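Local coordinates for protein peptide amidase (Stenotrophomonas maltophilia, PDB 1M22) that probably hydrolyses amide bonds of peptide amides, as a member of the amidase signature family, at residues A[399-404]-A[462-467]; A[308-313]-A[411-416]. All blocks are in the same frame, centred on the assembly; numbering follows the deposited sequence.

Contact 1: residues A[399-404]-A[462-467]; sequences EGIDAA and LFMGTA
D402 and T466 supply the polar half of this contact, between the late part of helix 383-407 and the end of strand 457-464. The hydroxyl of T466 donates to the carboxylate of D402, with OG1 of T466 2.7 Å from OD1 of D402. The hydroxyl meets that oxygen on its syn side, 20° out of the carboxylate plane, while the two side chains run at about a right angle to each other. Threonine carries its hydroxyl on a short branch, and T466 holds OG1 anti to its backbone N (chi1 -168°), which turns the hydroxyl to the helix. A short acidic side chain suits D402 because it can span from the helix flank to the passing loop; its other oxygen, OD2, is hydrogen-bonded to the hydroxyl of Y444.

The apolar half lies beside this bond. I401 and M464 both start their side chains toward the other segment, and CD1 of I401 meets SD of M464 at 4.4 Å, a loose dispersion contact. Methionine offers a flexible, polarisable apolar end in this buried layer. The other branch of I401, CG2, stands 4.1 Å from the carbonyl oxygen of G465, which brings its backbone here with no side chain. A branched residue thus serves two neighbours. Helix 436-442 adds A438 against I401 and A439 against M464, so the pair belongs to a wider apolar layer between helices and sheet.

The O of G465 is buried with no polar partner in the model, and the nearest atom of 399-404 is CG2 of I401. The carboxylate of D402, by contrast, is tied at both oxygens to hydroxyl groups, one of T466 and one of Y444, which would fix its rotation and probably stabilise its charged form.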
loop_
_atom_site.group_PDB
_atom_site.type_symbol
_atom_site.label_atom_id
_atom_site.label_comp_id
_atom_site.label_asym_id
_atom_site.label_seq_id
_atom_site.Cartn_x
_atom_site.Cartn_y
_atom_site.Cartn_z
ATOM N N GLU A 399 -13.722 20.517 0.269
ATOM C CA GLU A 399 -14.043 21.155 1.536
ATOM C C GLU A 399 -13.272 20.584 2.722
ATOM O O GLU A 399 -13.538 20.931 3.874
ATOM C CB GLU A 399 -15.554 21.065 1.775
ATOM C CG GLU A 399 -16.356 21.949 0.822
ATOM C CD GLU A 399 -17.845 21.651 0.828
ATOM O OE1 GLU A 399 -18.373 21.237 1.880
ATOM O OE2 GLU A 399 -18.490 21.847 -0.223
ATOM N N GLY A 400 -12.304 19.720 2.428
ATOM C CA GLY A 400 -11.490 19.116 3.468
ATOM C C GLY A 400 -10.025 19.450 3.263
ATOM O O GLY A 400 -9.558 20.515 3.668
ATOM N N ILE A 401 -9.296 18.543 2.620
ATOM C CA ILE A 401 -7.881 18.759 2.359
ATOM C C ILE A 401 -7.629 20.060 1.590
ATOM O O ILE A 401 -6.752 20.844 1.958
ATOM C CB ILE A 401 -7.282 17.573 1.563
ATOM C CG1 ILE A 401 -7.165 16.344 2.473
ATOM C CG2 ILE A 401 -5.923 17.959 0.980
ATOM C CD1 ILE A 401 -6.822 15.057 1.732
ATOM N N ASP A 402 -8.398 20.298 0.532
ATOM C CA ASP A 402 -8.190 21.506 -0.260
ATOM C C ASP A 402 -8.485 22.784 0.516
ATOM O O ASP A 402 -7.818 23.798 0.320
ATOM C CB ASP A 402 -9.026 21.467 -1.540
ATOM C CG ASP A 402 -8.600 20.356 -2.477
ATOM O OD1 ASP A 402 -7.385 20.069 -2.552
ATOM O OD2 ASP A 402 -9.479 19.778 -3.145
ATOM N N ALA A 403 -9.478 22.739 1.397
ATOM C CA ALA A 403 -9.814 23.915 2.191
ATOM C C ALA A 403 -8.660 24.249 3.134
ATOM O O ALA A 403 -8.315 25.415 3.319
ATOM C CB ALA A 403 -11.092 23.667 2.987
ATOM N N ALA A 404 -8.057 23.224 3.731
ATOM C CA ALA A 404 -6.939 23.437 4.640
ATOM C C ALA A 404 -5.720 23.954 3.880
ATOM O O ALA A 404 -5.031 24.863 4.342
ATOM C CB ALA A 404 -6.599 22.141 5.369
ATOM N N LEU A 462 3.080 11.134 8.102
ATOM C CA LEU A 462 2.205 11.147 6.937
ATOM C C LEU A 462 2.199 12.483 6.211
ATOM O O LEU A 462 2.147 13.539 6.842
ATOM C CB LEU A 462 0.775 10.828 7.372
ATOM C CG LEU A 462 -0.300 10.817 6.286
ATOM C CD1 LEU A 462 -0.165 9.562 5.449
ATOM C CD2 LEU A 462 -1.675 10.876 6.935
ATOM N N PHE A 463 2.264 12.418 4.884
ATOM C CA PHE A 463 2.199 13.599 4.024
ATOM C C PHE A 463 0.964 13.432 3.137
ATOM O O PHE A 463 0.753 12.365 2.556
ATOM C CB PHE A 463 3.412 13.712 3.089
ATOM C CG PHE A 463 4.711 14.029 3.778
ATOM C CD1 PHE A 463 5.390 13.052 4.494
ATOM C CD2 PHE A 463 5.280 15.298 3.672
ATOM C CE1 PHE A 463 6.621 13.327 5.094
ATOM C CE2 PHE A 463 6.508 15.584 4.268
ATOM C CZ PHE A 463 7.179 14.595 4.980
ATOM N N MET A 464 0.147 14.476 3.036
ATOM C CA MET A 464 -1.041 14.442 2.179
ATOM C C MET A 464 -1.070 15.704 1.324
ATOM O O MET A 464 -0.689 16.782 1.784
ATOM C CB MET A 464 -2.333 14.364 3.003
ATOM C CG MET A 464 -2.515 13.073 3.798
ATOM S SD MET A 464 -4.180 12.907 4.507
ATOM C CE MET A 464 -4.149 14.206 5.740
ATOM N N GLY A 465 -1.516 15.560 0.081
ATOM C CA GLY A 465 -1.592 16.700 -0.816
ATOM C C GLY A 465 -2.844 16.635 -1.667
ATOM O O GLY A 465 -3.642 15.706 -1.537
ATOM N N THR A 466 -3.028 17.616 -2.543
ATOM C CA THR A 466 -4.202 17.616 -3.401
ATOM C C THR A 466 -3.978 16.668 -4.582
ATOM O O THR A 466 -2.886 16.129 -4.766
ATOM C CB THR A 466 -4.530 19.041 -3.908
ATOM O OG1 THR A 466 -5.829 19.041 -4.512
ATOM C CG2 THR A 466 -3.499 19.506 -4.928
ATOM N N ALA A 467 -5.018 16.456 -5.379
ATOM C CA ALA A 467 -4.920 15.562 -6.521
ATOM C C ALA A 467 -3.719 15.852 -7.417
ATOM O O ALA A 467 -3.408 17.009 -7.709
ATOM C CB ALA A 467 -6.206 15.629 -7.344
#

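Contact 2: residues A[308-313]-A[411-416]; sequences VPVELP and DALVAP
No aromatic ring or planar side-chain group takes part where L413 meets V310 and L312, so there are no ring faces or edges to fill; the contact is aliphatic, and its closest approaches are between methyl groups. It belongs to the eleven-stranded mixed sheet of the amidase signature fold. Strands 412-416 and 306-310 run parallel to the strand between them, 275-279, so the two segments are next-but-one neighbours, with the CA atoms of V310 and L413 8.6 Å apart. V310 and L413 meet over the strand between them, while L312 comes from beyond the end of strand 306-310.

L413 serves both partners with its fork. Its CG lies anti to the carbonyl carbon (chi1 -57°), and the two methyls separate to different partners. CD2 of L413 packs against CG2 of V310 at 4.3 Å. V310, on the outermost strand, is suited to its place because a beta-branched residue fits the extended backbone, and its CB points toward the other segment; L279 of the middle strand also touches it.

L312 follows just after the strand, where the chain leaves the sheet edge. The longer leucine is useful here: it reaches back toward strand 412-416 and crosses L413 at about a right angle. Helix 383-407 covers this same apolar patch, bringing L405 to L413 and A404 to L312. Between the two leucines, CD1 of L312 rests 4.0 Å from CD1 of L413.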
loop_
_atom_site.group_PDB
_atom_site.type_symbol
_atom_site.label_atom_id
_atom_site.label_comp_id
_atom_site.label_asym_id
_atom_site.label_seq_id
_atom_site.Cartn_x
_atom_site.Cartn_y
_atom_site.Cartn_z
ATOM N N VAL A 308 3.069 25.237 10.072
ATOM C CA VAL A 308 2.080 25.888 10.916
ATOM C C VAL A 308 0.995 24.912 11.340
ATOM O O VAL A 308 0.596 24.035 10.575
ATOM C CB VAL A 308 1.418 27.078 10.193
ATOM C CG1 VAL A 308 2.463 28.141 9.882
ATOM C CG2 VAL A 308 0.742 26.602 8.920
ATOM N N PRO A 309 0.507 25.046 12.580
ATOM C CA PRO A 309 -0.541 24.158 13.083
ATOM C C PRO A 309 -1.876 24.505 12.438
ATOM O O PRO A 309 -2.258 25.677 12.379
ATOM C CB PRO A 309 -0.530 24.436 14.583
ATOM C CG PRO A 309 -0.188 25.893 14.634
ATOM C CD PRO A 309 0.926 26.009 13.615
ATOM N N VAL A 310 -2.581 23.491 11.949
ATOM C CA VAL A 310 -3.869 23.710 11.310
ATOM C C VAL A 310 -4.827 22.565 11.605
ATOM O O VAL A 310 -4.410 21.471 11.984
ATOM C CB VAL A 310 -3.726 23.845 9.769
ATOM C CG1 VAL A 310 -2.750 24.961 9.427
ATOM C CG2 VAL A 310 -3.269 22.526 9.166
ATOM N N GLU A 311 -6.116 22.833 11.442
ATOM C CA GLU A 311 -7.142 21.827 11.661
ATOM C C GLU A 311 -7.775 21.506 10.315
ATOM O O GLU A 311 -8.029 22.403 9.508
ATOM C CB GLU A 311 -8.211 22.342 12.626
ATOM C CG GLU A 311 -7.711 22.588 14.038
ATOM C CD GLU A 311 -8.823 23.002 14.981
ATOM O OE1 GLU A 311 -9.457 24.050 14.735
ATOM O OE2 GLU A 311 -9.065 22.278 15.970
ATOM N N LEU A 312 -8.012 20.225 10.067
ATOM C CA LEU A 312 -8.616 19.797 8.815
ATOM C C LEU A 312 -10.121 20.011 8.876
ATOM O O LEU A 312 -10.806 19.423 9.712
ATOM C CB LEU A 312 -8.318 18.315 8.565
ATOM C CG LEU A 312 -8.834 17.731 7.248
ATOM C CD1 LEU A 312 -8.109 18.382 6.083
ATOM C CD2 LEU A 312 -8.609 16.226 7.234
ATOM N N PRO A 313 -10.658 20.873 8.001
ATOM C CA PRO A 313 -12.102 21.117 8.006
ATOM C C PRO A 313 -12.859 19.832 7.681
ATOM O O PRO A 313 -12.428 19.048 6.833
ATOM C CB PRO A 313 -12.276 22.179 6.918
ATOM C CG PRO A 313 -10.961 22.903 6.930
ATOM C CD PRO A 313 -9.978 21.766 7.046
ATOM N N ASP A 411 1.476 23.466 0.837
ATOM C CA ASP A 411 1.847 22.501 -0.189
ATOM C C ASP A 411 1.450 21.096 0.232
ATOM O O ASP A 411 1.236 20.225 -0.606
ATOM C CB ASP A 411 3.354 22.533 -0.427
ATOM C CG ASP A 411 3.809 23.834 -1.024
ATOM O OD1 ASP A 411 4.409 24.656 -0.299
ATOM O OD2 ASP A 411 3.548 24.033 -2.224
ATOM N N ALA A 412 1.362 20.883 1.539
ATOM C CA ALA A 412 0.998 19.579 2.066
ATOM C C ALA A 412 0.570 19.672 3.517
ATOM O O ALA A 412 0.809 20.676 4.199
ATOM C CB ALA A 412 2.176 18.616 1.941
ATOM N N LEU A 413 -0.080 18.609 3.972
ATOM C CA LEU A 413 -0.520 18.488 5.350
ATOM C C LEU A 413 0.260 17.300 5.894
ATOM O O LEU A 413 0.475 16.319 5.181
ATOM C CB LEU A 413 -2.019 18.188 5.412
ATOM C CG LEU A 413 -2.923 19.211 4.721
ATOM C CD1 LEU A 413 -4.368 18.742 4.757
ATOM C CD2 LEU A 413 -2.781 20.557 5.412
ATOM N N VAL A 414 0.707 17.394 7.138
ATOM C CA VAL A 414 1.440 16.291 7.747
ATOM C C VAL A 414 0.896 15.974 9.130
ATOM O O VAL A 414 0.259 16.812 9.774
ATOM C CB VAL A 414 2.955 16.583 7.864
ATOM C CG1 VAL A 414 3.535 16.864 6.490
ATOM C CG2 VAL A 414 3.198 17.743 8.813
ATOM N N ALA A 415 1.151 14.752 9.579
ATOM C CA ALA A 415 0.690 14.298 10.881
ATOM C C ALA A 415 1.244 12.911 11.121
ATOM O O ALA A 415 1.754 12.273 10.201
ATOM C CB ALA A 415 -0.835 14.234 10.895
ATOM N N PRO A 416 1.190 12.436 12.373
ATOM C CA PRO A 416 1.696 11.082 12.609
ATOM C C PRO A 416 0.704 10.226 11.818
ATOM O O PRO A 416 -0.484 10.552 11.768
ATOM C CB PRO A 416 1.514 10.898 14.114
ATOM C CG PRO A 416 1.584 12.296 14.651
ATOM C CD PRO A 416 0.797 13.088 13.633
#

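How the contacts relate
The centres of contacts 1 and 2 lie about 8 Å apart; both reach the same sheet, away from the annotated catalytic residues. Along the chain their segments alternate: 308-313, 399-404, 411-416, then 462-467. Helix 383-407, which contact 1 joins to the end of strand 457-464, is followed, after a short loop, by strand 412-416 of contact 2. Strands 412-416 and 457-464 are antiparallel neighbours, and two probable backbone hydrogen bonds tie them: N of L462 to O of A415, 2.7 Å, and N of M464 to O of L413, 2.8 Å. Together the contacts pack helix 383-407 on the end of the sheet made by strands 457-464, 412-416, 275-279 and 306-310.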